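Local coordinates for autoinducer 2-binding protein LsrB (Clostridium saccharobutylicum DSM 13864, PDB 6DSP) that binds the quorum-sensing signal autoinducer-2 and is a receptor of the LsrB family, built as a periplasmic binding protein, at residues Pro149-Ala163 with Tyr183-Asn197. Sequence-based numbering, arbitrary orientation.
Sequences PEKDAIKYCWHYSNA and YPNWQNVAPDNYYSN
W186 is packed tightly against I154, just ahead of strand 155-160, and against Y156 within it. I154 lies over one face of its indole, with CB 3.6 Å from the centroid of the five-membered ring. Y183 CB covers the opposite face. In the ring plane, W186 NE1 gives a nearly straight hydrogen bond to a lone pair of P149 O at 3.0 Å, which fixes the rotation of the indole. Its six-membered ring turns an edge to the face of Y156, with planes at 61°. CA of N188 sits over the other face of Y156.

The strands run parallel but pair in two blocks, K155-Y156 with Q187-N188 and H159-Y160 with Y194-Y195. Between them 187-195 leaves the pairing through a type I turn from A190 to N193. N188 OD1 takes the A190 N-H in an Asx turn. A water sits where the pairing is interrupted, accepting from W158 N at 2.9 Å and from N188 ND2, and lies close to A190 O and N193 OD1.

In the second block, the edge of Y195 meets the face of Y160 at nearly a right angle (88°). N193 ND2 bonds to Y195 OH at 3.0 Å. H159 CG is anti to the backbone N (chi1 174°), and the ring reaches S196; H159 NE2 and S196 OG share a hydrogen bond of 2.8 Å.

The solvent side is looser. K155 and Q187 lie side by side, with K155 CE 3.9 Å from Q187 OE1, and K155 NZ forms a salt bridge with D216. N185 ND2 bonds to K151 O at the exposed end.

The contact belongs to a right-handed beta-alpha-beta unit of the periplasmic binding protein fold. Helix 166-182 connects the strands and packs on Y156 and Y160; helix 200-213 covers H159 and Y194. Strand 187-195 is the sheet edge, and strand 219-222 flanks 155-160 on its other side.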
ATOM      1  N   PRO A 149       2.623   3.832 -26.632  1.00 21.04           N
ATOM      2  CA  PRO A 149       3.616   3.842 -25.544  1.00 21.26           C
ATOM      3  C   PRO A 149       4.808   2.955 -25.805  1.00 22.59           C
ATOM      4  O   PRO A 149       5.839   3.122 -25.137  1.00 21.62           O
ATOM      5  CB  PRO A 149       2.812   3.392 -24.312  1.00 20.91           C
ATOM      6  CG  PRO A 149       1.578   2.717 -24.886  1.00 20.61           C
ATOM      7  CD  PRO A 149       1.272   3.477 -26.137  1.00 21.05           C
ATOM      8  N   GLU A 150       4.708   2.013 -26.748  1.00 24.24           N
ATOM      9  CA  GLU A 150       5.862   1.178 -27.037  1.00 26.91           C
ATOM     10  C   GLU A 150       7.017   1.993 -27.591  1.00 25.84           C
ATOM     11  O   GLU A 150       8.178   1.615 -27.404  1.00 25.59           O
ATOM     12  CB  GLU A 150       5.496   0.066 -28.028  1.00 31.90           C
ATOM     13  CG  GLU A 150       6.603  -0.950 -28.253  1.00 37.43           C
ATOM     14  CD  GLU A 150       6.791  -1.861 -27.055  1.00 42.36           C
ATOM     15  OE1 GLU A 150       5.850  -1.970 -26.246  1.00 43.72           O
ATOM     16  OE2 GLU A 150       7.872  -2.481 -26.930  1.00 44.47           O
ATOM     17  N   LYS A 151       6.717   3.106 -28.275  1.00 25.64           N
ATOM     18  CA  LYS A 151       7.704   3.902 -28.997  1.00 27.11           C
ATOM     19  C   LYS A 151       7.701   5.378 -28.626  1.00 24.94           C
ATOM     20  O   LYS A 151       8.741   6.035 -28.725  1.00 25.00           O
ATOM     21  CB  LYS A 151       7.464   3.789 -30.509  1.00 31.23           C
ATOM     22  CG  LYS A 151       7.519   2.387 -31.051  1.00 35.62           C
ATOM     23  CD  LYS A 151       7.175   2.410 -32.532  1.00 38.83           C
ATOM     24  CE  LYS A 151       7.144   1.006 -33.124  1.00 41.04           C
ATOM     25  NZ  LYS A 151       6.782   1.030 -34.570  1.00 42.34           N
ATOM     26  N   ASP A 152       6.556   5.924 -28.205  1.00 23.16           N
ATOM     27  CA  ASP A 152       6.489   7.357 -27.948  1.00 22.15           C
ATOM     28  C   ASP A 152       7.392   7.752 -26.779  1.00 20.79           C
ATOM     29  O   ASP A 152       7.665   6.964 -25.850  1.00 20.28           O
ATOM     30  CB  ASP A 152       5.069   7.789 -27.569  1.00 22.85           C
ATOM     31  CG  ASP A 152       4.076   7.728 -28.722  1.00 24.61           C
ATOM     32  OD1 ASP A 152       4.484   7.706 -29.913  1.00 25.36           O
ATOM     33  OD2 ASP A 152       2.864   7.757 -28.387  1.00 25.07           O
ATOM     34  N   ALA A 153       7.812   9.015 -26.800  1.00 20.41           N
ATOM     35  CA  ALA A 153       8.594   9.575 -25.696  1.00 20.08           C
ATOM     36  C   ALA A 153       7.626  10.055 -24.612  1.00 19.44           C
ATOM     37  O   ALA A 153       7.448  11.249 -24.358  1.00 20.92           O
ATOM     38  CB  ALA A 153       9.500  10.695 -26.193  1.00 20.66           C
ATOM     39  N   ILE A 154       6.960   9.076 -23.994  1.00 18.02           N
ATOM     40  CA  ILE A 154       5.931   9.343 -22.987  1.00 17.44           C
ATOM     41  C   ILE A 154       6.531  10.142 -21.835  1.00 17.57           C
ATOM     42  O   ILE A 154       7.514   9.725 -21.217  1.00 18.44           O
ATOM     43  CB  ILE A 154       5.357   8.003 -22.478  1.00 17.40           C
ATOM     44  CG1 ILE A 154       4.635   7.196 -23.586  1.00 17.75           C
ATOM     45  CG2 ILE A 154       4.484   8.184 -21.199  1.00 17.03           C
ATOM     46  CD1 ILE A 154       3.479   7.932 -24.247  1.00 18.38           C
ATOM     47  N   LYS A 155       5.907  11.273 -21.512  1.00 16.42           N
ATOM     48  CA  LYS A 155       6.310  12.109 -20.393  1.00 16.40           C
ATOM     49  C   LYS A 155       5.524  11.681 -19.161  1.00 15.43           C
ATOM     50  O   LYS A 155       4.291  11.574 -19.204  1.00 15.26           O
ATOM     51  CB  LYS A 155       6.011  13.576 -20.705  1.00 17.82           C
ATOM     52  CG  LYS A 155       6.977  14.181 -21.721  1.00 20.33           C
ATOM     53  CD  LYS A 155       6.729  15.675 -21.903  1.00 23.49           C
ATOM     54  CE  LYS A 155       7.825  16.291 -22.747  1.00 26.98           C
ATOM     55  NZ  LYS A 155       7.704  17.760 -22.880  1.00 29.59           N
ATOM     56  N   TYR A 156       6.230  11.390 -18.077  1.00 14.39           N
ATOM     57  CA  TYR A 156       5.534  10.859 -16.907  1.00 14.33           C
ATOM     58  C   TYR A 156       6.235  11.295 -15.625  1.00 13.87           C
ATOM     59  O   TYR A 156       7.355  11.808 -15.631  1.00 14.56           O
ATOM     60  CB  TYR A 156       5.458   9.324 -16.955  1.00 14.06           C
ATOM     61  CG  TYR A 156       6.780   8.688 -16.629  1.00 14.47           C
ATOM     62  CD1 TYR A 156       7.796   8.563 -17.598  1.00 15.34           C
ATOM     63  CD2 TYR A 156       7.041   8.223 -15.352  1.00 14.73           C
ATOM     64  CE1 TYR A 156       9.010   8.007 -17.261  1.00 15.84           C
ATOM     65  CE2 TYR A 156       8.259   7.667 -15.026  1.00 15.19           C
ATOM     66  CZ  TYR A 156       9.230   7.581 -15.955  1.00 15.61           C
ATOM     67  OH  TYR A 156      10.430   7.020 -15.612  1.00 16.35           O
ATOM     68  N   CYS A 157       5.552  11.057 -14.508  1.00 13.52           N
ATOM     69  CA  CYS A 157       6.213  11.133 -13.202  1.00 13.41           C
ATOM     70  C   CYS A 157       5.409  10.316 -12.215  1.00 12.70           C
ATOM     71  O   CYS A 157       4.326   9.811 -12.527  1.00 13.37           O
ATOM     72  CB  CYS A 157       6.364  12.589 -12.700  1.00 14.48           C
ATOM     73  SG  CYS A 157       4.858  13.413 -12.171  1.00 15.08           S
ATOM     74  N   TRP A 158       5.957  10.205 -11.000  1.00 12.39           N
ATOM     75  CA  TRP A 158       5.327   9.515  -9.882  1.00 12.20           C
ATOM     76  C   TRP A 158       4.819  10.542  -8.865  1.00 12.15           C
ATOM     77  O   TRP A 158       5.472  11.571  -8.625  1.00 13.62           O
ATOM     78  CB  TRP A 158       6.335   8.593  -9.169  1.00 12.72           C
ATOM     79  CG  TRP A 158       6.882   7.492 -10.017  1.00 13.28           C
ATOM     80  CD1 TRP A 158       7.822   7.602 -11.004  1.00 14.57           C
ATOM     81  CD2 TRP A 158       6.568   6.104  -9.907  1.00 13.32           C
ATOM     82  NE1 TRP A 158       8.081   6.354 -11.536  1.00 14.48           N
ATOM     83  CE2 TRP A 158       7.330   5.419 -10.875  1.00 14.09           C
ATOM     84  CE3 TRP A 158       5.718   5.369  -9.078  1.00 14.15           C
ATOM     85  CZ2 TRP A 158       7.236   4.038 -11.063  1.00 14.54           C
ATOM     86  CZ3 TRP A 158       5.628   4.008  -9.249  1.00 14.71           C
ATOM     87  CH2 TRP A 158       6.391   3.346 -10.219  1.00 15.03           C
ATOM     88  N   HIS A 159       3.638  10.277  -8.308  1.00 11.55           N
ATOM     89  CA  HIS A 159       3.005  11.107  -7.263  1.00 11.83           C
ATOM     90  C   HIS A 159       2.549  10.149  -6.171  1.00 11.31           C
ATOM     91  O   HIS A 159       1.652   9.329  -6.392  1.00 11.87           O
ATOM     92  CB  HIS A 159       1.814  11.882  -7.856  1.00 12.13           C
ATOM     93  CG  HIS A 159       1.008  12.643  -6.835  1.00 12.03           C
ATOM     94  ND1 HIS A 159      -0.177  13.279  -7.156  1.00 12.59           N
ATOM     95  CD2 HIS A 159       1.190  12.833  -5.499  1.00 11.98           C
ATOM     96  CE1 HIS A 159      -0.687  13.834  -6.065  1.00 12.17           C
ATOM     97  NE2 HIS A 159       0.119  13.576  -5.048  1.00 11.77           N
ATOM     98  N   TYR A 160       3.191  10.221  -5.007  1.00 11.00           N
ATOM     99  CA  TYR A 160       2.795   9.325  -3.914  1.00 10.73           C
ATOM    100  C   TYR A 160       2.967  10.054  -2.582  1.00 11.17           C
ATOM    101  O   TYR A 160       2.952  11.286  -2.527  1.00 11.66           O
ATOM    102  CB  TYR A 160       3.442   7.944  -4.063  1.00 10.81           C
ATOM    103  CG  TYR A 160       4.945   7.845  -4.149  1.00 10.94           C
ATOM    104  CD1 TYR A 160       5.619   8.086  -5.340  1.00 11.38           C
ATOM    105  CD2 TYR A 160       5.684   7.430  -3.042  1.00 11.45           C
ATOM    106  CE1 TYR A 160       6.998   7.886  -5.426  1.00 11.98           C
ATOM    107  CE2 TYR A 160       7.059   7.262  -3.130  1.00 11.84           C
ATOM    108  CZ  TYR A 160       7.700   7.491  -4.328  1.00 12.17           C
ATOM    109  OH  TYR A 160       9.045   7.288  -4.451  1.00 13.76           O
ATOM    110  N   SER A 161       3.075   9.287  -1.495  1.00 10.96           N
ATOM    111  CA  SER A 161       2.973   9.869  -0.158  1.00 11.39           C
ATOM    112  C   SER A 161       4.229  10.612   0.278  1.00 11.71           C
ATOM    113  O   SER A 161       4.163  11.786   0.635  1.00 11.88           O
ATOM    114  CB  SER A 161       2.591   8.796   0.849  1.00 11.43           C
ATOM    115  OG  SER A 161       3.578   7.774   0.929  1.00 12.02           O
ATOM    116  N   ASN A 162       5.365   9.924   0.347  1.00 11.37           N
ATOM    117  CA  ASN A 162       6.560  10.529   0.917  1.00 11.89           C
ATOM    118  C   ASN A 162       7.782   9.720   0.486  1.00 11.84           C
ATOM    119  O   ASN A 162       7.667   8.578   0.023  1.00 12.04           O
ATOM    120  CB  ASN A 162       6.449  10.675   2.457  1.00 12.54           C
ATOM    121  CG  ASN A 162       6.561   9.324   3.184  1.00 12.43           C
ATOM    122  OD1 ASN A 162       7.606   8.704   3.163  1.00 12.61           O
ATOM    123  ND2 ASN A 162       5.462   8.859   3.804  1.00 12.87           N
ATOM    124  N   ALA A 163       8.968  10.314   0.686  1.00 12.37           N
ATOM    125  CA  ALA A 163      10.217   9.813   0.145  1.00 13.01           C
ATOM    126  C   ALA A 163      10.814   8.675   0.971  1.00 13.24           C
ATOM    127  O   ALA A 163      11.819   8.103   0.537  1.00 14.19           O
ATOM    128  CB  ALA A 163      11.239  10.941   0.080  1.00 14.38           C
ATOM    129  N   TYR A 183      11.054   0.692 -21.653  1.00 22.07           N
ATOM    130  CA  TYR A 183      10.565   1.885 -22.343  1.00 21.22           C
ATOM    131  C   TYR A 183      11.605   2.985 -22.216  1.00 20.60           C
ATOM    132  O   TYR A 183      11.346   4.036 -21.627  1.00 19.45           O
ATOM    133  CB  TYR A 183       9.228   2.320 -21.745  1.00 21.51           C
ATOM    134  CG  TYR A 183       8.222   1.208 -21.744  1.00 21.84           C
ATOM    135  CD1 TYR A 183       7.772   0.669 -22.935  1.00 22.71           C
ATOM    136  CD2 TYR A 183       7.733   0.682 -20.558  1.00 21.62           C
ATOM    137  CE1 TYR A 183       6.870  -0.358 -22.946  1.00 23.46           C
ATOM    138  CE2 TYR A 183       6.816  -0.345 -20.562  1.00 22.14           C
ATOM    139  CZ  TYR A 183       6.399  -0.866 -21.767  1.00 23.32           C
ATOM    140  OH  TYR A 183       5.502  -1.898 -21.815  1.00 24.35           O
ATOM    141  N   PRO A 184      12.798   2.774 -22.776  1.00 21.45           N
ATOM    142  CA  PRO A 184      13.859   3.794 -22.656  1.00 22.27           C
ATOM    143  C   PRO A 184      13.494   5.140 -23.247  1.00 22.22           C
ATOM    144  O   PRO A 184      14.119   6.135 -22.866  1.00 22.71           O
ATOM    145  CB  PRO A 184      15.045   3.171 -23.392  1.00 22.79           C
ATOM    146  CG  PRO A 184      14.392   2.231 -24.385  1.00 22.69           C
ATOM    147  CD  PRO A 184      13.206   1.655 -23.636  1.00 22.27           C
ATOM    148  N   ASN A 185      12.499   5.211 -24.143  1.00 21.74           N
ATOM    149  CA  ASN A 185      12.099   6.489 -24.712  1.00 21.95           C
ATOM    150  C   ASN A 185      11.257   7.331 -23.761  1.00 20.43           C
ATOM    151  O   ASN A 185      11.117   8.538 -23.977  1.00 20.25           O
ATOM    152  CB  ASN A 185      11.323   6.292 -26.027  1.00 24.06           C
ATOM    153  CG  ASN A 185      12.171   5.688 -27.121  1.00 27.59           C
ATOM    154  OD1 ASN A 185      13.395   5.649 -27.027  1.00 29.22           O
ATOM    155  ND2 ASN A 185      11.518   5.240 -28.184  1.00 28.80           N
ATOM    156  N   TRP A 186      10.692   6.737 -22.714  1.00 18.82           N
ATOM    157  CA  TRP A 186       9.908   7.544 -21.793  1.00 17.67           C
ATOM    158  C   TRP A 186      10.817   8.522 -21.062  1.00 18.38           C
ATOM    159  O   TRP A 186      12.009   8.257 -20.836  1.00 19.32           O
ATOM    160  CB  TRP A 186       9.193   6.653 -20.780  1.00 17.25           C
ATOM    161  CG  TRP A 186       8.084   5.770 -21.323  1.00 17.11           C
ATOM    162  CD1 TRP A 186       7.863   5.397 -22.626  1.00 16.94           C
ATOM    163  CD2 TRP A 186       7.059   5.132 -20.552  1.00 16.41           C
ATOM    164  NE1 TRP A 186       6.767   4.583 -22.706  1.00 16.89           N
ATOM    165  CE2 TRP A 186       6.249   4.404 -21.444  1.00 16.56           C
ATOM    166  CE3 TRP A 186       6.738   5.116 -19.181  1.00 15.70           C
ATOM    167  CZ2 TRP A 186       5.155   3.645 -21.010  1.00 16.62           C
ATOM    168  CZ3 TRP A 186       5.655   4.370 -18.762  1.00 15.80           C
ATOM    169  CH2 TRP A 186       4.873   3.651 -19.655  1.00 16.53           C
ATOM    170  N   GLN A 187      10.230   9.644 -20.639  1.00 18.13           N
ATOM    171  CA  GLN A 187      10.960  10.715 -19.977  1.00 19.03           C
ATOM    172  C   GLN A 187      10.284  11.004 -18.652  1.00 16.64           C
ATOM    173  O   GLN A 187       9.122  11.420 -18.615  1.00 16.67           O
ATOM    174  CB  GLN A 187      10.929  11.985 -20.833  1.00 23.15           C
ATOM    175  CG  GLN A 187      11.600  11.797 -22.200  1.00 29.30           C
ATOM    176  CD  GLN A 187      11.518  13.041 -23.062  1.00 35.05           C
ATOM    177  OE1 GLN A 187      11.101  14.101 -22.595  1.00 37.11           O
ATOM    178  NE2 GLN A 187      11.934  12.922 -24.317  1.00 36.99           N
ATOM    179  N   ASN A 188      11.024  10.826 -17.569  1.00 16.14           N
ATOM    180  CA  ASN A 188      10.500  11.192 -16.260  1.00 16.11           C
ATOM    181  C   ASN A 188      10.697  12.696 -16.115  1.00 16.05           C
ATOM    182  O   ASN A 188      11.834  13.178 -16.012  1.00 17.54           O
ATOM    183  CB  ASN A 188      11.219  10.414 -15.160  1.00 16.09           C
ATOM    184  CG  ASN A 188      10.620  10.674 -13.793  1.00 16.20           C
ATOM    185  OD1 ASN A 188      10.085  11.751 -13.537  1.00 16.41           O
ATOM    186  ND2 ASN A 188      10.695   9.690 -12.907  1.00 17.56           N
ATOM    187  N   VAL A 189       9.595  13.452 -16.154  1.00 15.50           N
ATOM    188  CA  VAL A 189       9.686  14.911 -16.136  1.00 16.39           C
ATOM    189  C   VAL A 189       9.881  15.484 -14.739  1.00 17.02           C
ATOM    190  O   VAL A 189      10.031  16.709 -14.597  1.00 18.44           O
ATOM    191  CB  VAL A 189       8.504  15.579 -16.873  1.00 17.48           C
ATOM    192  CG1 VAL A 189       8.479  15.142 -18.310  1.00 18.88           C
ATOM    193  CG2 VAL A 189       7.151  15.243 -16.222  1.00 17.35           C
ATOM    194  N   ALA A 190       9.858  14.657 -13.691  1.00 15.81           N
ATOM    195  CA  ALA A 190      10.027  15.139 -12.312  1.00 15.50           C
ATOM    196  C   ALA A 190      10.632  14.006 -11.496  1.00 15.99           C
ATOM    197  O   ALA A 190       9.955  13.368 -10.680  1.00 15.80           O
ATOM    198  CB  ALA A 190       8.688  15.607 -11.738  1.00 15.76           C
ATOM    199  N   PRO A 191      11.920  13.727 -11.694  1.00 17.11           N
ATOM    200  CA  PRO A 191      12.529  12.550 -11.043  1.00 18.33           C
ATOM    201  C   PRO A 191      12.567  12.605  -9.522  1.00 17.31           C
ATOM    202  O   PRO A 191      12.705  11.549  -8.901  1.00 18.08           O
ATOM    203  CB  PRO A 191      13.931  12.463 -11.652  1.00 20.27           C
ATOM    204  CG  PRO A 191      14.158  13.725 -12.381  1.00 20.49           C
ATOM    205  CD  PRO A 191      12.843  14.420 -12.611  1.00 18.25           C
ATOM    206  N   ASP A 192      12.425  13.779  -8.902  1.00 15.97           N
ATOM    207  CA  ASP A 192      12.344  13.829  -7.436  1.00 15.05           C
ATOM    208  C   ASP A 192      11.059  13.189  -6.918  1.00 14.07           C
ATOM    209  O   ASP A 192      10.986  12.846  -5.731  1.00 15.00           O
ATOM    210  CB  ASP A 192      12.309  15.283  -6.962  1.00 16.15           C
ATOM    211  CG  ASP A 192      13.664  15.965  -6.971  1.00 17.79           C
ATOM    212  OD1 ASP A 192      14.697  15.307  -7.214  1.00 19.60           O
ATOM    213  OD2 ASP A 192      13.675  17.188  -6.696  1.00 17.78           O
ATOM    214  N   ASN A 193      10.062  12.999  -7.778  1.00 13.49           N
ATOM    215  CA  ASN A 193       8.712  12.578  -7.439  1.00 12.73           C
ATOM    216  C   ASN A 193       7.955  13.709  -6.760  1.00 13.10           C
ATOM    217  O   ASN A 193       8.555  14.614  -6.173  1.00 13.40           O
ATOM    218  CB  ASN A 193       8.637  11.357  -6.529  1.00 13.59           C
ATOM    219  CG  ASN A 193       9.499  10.217  -7.001  1.00 14.23           C
ATOM    220  OD1 ASN A 193       9.454   9.817  -8.169  1.00 15.51           O
ATOM    221  ND2 ASN A 193      10.254   9.637  -6.075  1.00 15.34           N
ATOM    222  N   TYR A 194       6.644  13.654  -6.853  1.00 12.74           N
ATOM    223  CA  TYR A 194       5.780  14.550  -6.102  1.00 11.89           C
ATOM    224  C   TYR A 194       5.184  13.813  -4.910  1.00 12.11           C
ATOM    225  O   TYR A 194       4.746  12.665  -5.027  1.00 12.60           O
ATOM    226  CB  TYR A 194       4.674  15.098  -6.999  1.00 12.21           C
ATOM    227  CG  TYR A 194       5.126  16.202  -7.926  1.00 12.76           C
ATOM    228  CD1 TYR A 194       5.605  15.922  -9.220  1.00 13.09           C
ATOM    229  CD2 TYR A 194       5.048  17.529  -7.526  1.00 13.64           C
ATOM    230  CE1 TYR A 194       5.978  16.936 -10.075  1.00 13.49           C
ATOM    231  CE2 TYR A 194       5.419  18.561  -8.385  1.00 13.95           C
ATOM    232  CZ  TYR A 194       5.890  18.252  -9.648  1.00 13.94           C
ATOM    233  OH  TYR A 194       6.256  19.259 -10.498  1.00 15.59           O
ATOM    234  N   TYR A 195       5.117  14.513  -3.781  1.00 11.83           N
ATOM    235  CA  TYR A 195       4.667  13.919  -2.524  1.00 12.10           C
ATOM    236  C   TYR A 195       3.522  14.731  -1.931  1.00 12.00           C
ATOM    237  O   TYR A 195       3.602  15.962  -1.837  1.00 13.27           O
ATOM    238  CB  TYR A 195       5.813  13.867  -1.498  1.00 11.76           C
ATOM    239  CG  TYR A 195       6.961  13.017  -1.979  1.00 12.09           C
ATOM    240  CD1 TYR A 195       6.768  11.656  -2.282  1.00 12.52           C
ATOM    241  CD2 TYR A 195       8.253  13.552  -2.078  1.00 12.71           C
ATOM    242  CE1 TYR A 195       7.845  10.862  -2.742  1.00 13.16           C
ATOM    243  CE2 TYR A 195       9.320  12.778  -2.534  1.00 13.54           C
ATOM    244  CZ  TYR A 195       9.118  11.438  -2.849  1.00 13.51           C
ATOM    245  OH  TYR A 195      10.172  10.661  -3.275  1.00 15.12           O
ATOM    246  N   SER A 196       2.461  14.032  -1.505  1.00 11.60           N
ATOM    247  CA  SER A 196       1.306  14.702  -0.897  1.00 11.76           C
ATOM    248  C   SER A 196       0.980  14.212   0.509  1.00 11.49           C
ATOM    249  O   SER A 196      -0.021  14.665   1.094  1.00 12.52           O
ATOM    250  CB  SER A 196       0.076  14.704  -1.808  1.00 12.33           C
ATOM    251  OG  SER A 196      -0.193  13.407  -2.311  1.00 12.31           O
ATOM    252  N   ASN A 197       1.820  13.375   1.091  1.00 11.37           N
ATOM    253  CA  ASN A 197       1.818  13.154   2.533  1.00 11.94           C
ATOM    254  C   ASN A 197       0.545  12.523   3.058  1.00 11.80           C
ATOM    255  O   ASN A 197       0.243  12.632   4.259  1.00 12.68           O
ATOM    256  CB  ASN A 197       2.182  14.439   3.287  1.00 13.15           C
ATOM    257  CG  ASN A 197       3.454  15.028   2.751  1.00 14.94           C
ATOM    258  OD1 ASN A 197       4.482  14.399   2.831  1.00 16.55           O
ATOM    259  ND2 ASN A 197       3.380  16.211   2.186  1.00 15.50           N
TER
HETATM  260  O   HOH W   1       8.797  10.806 -10.666  1.00 13.82           O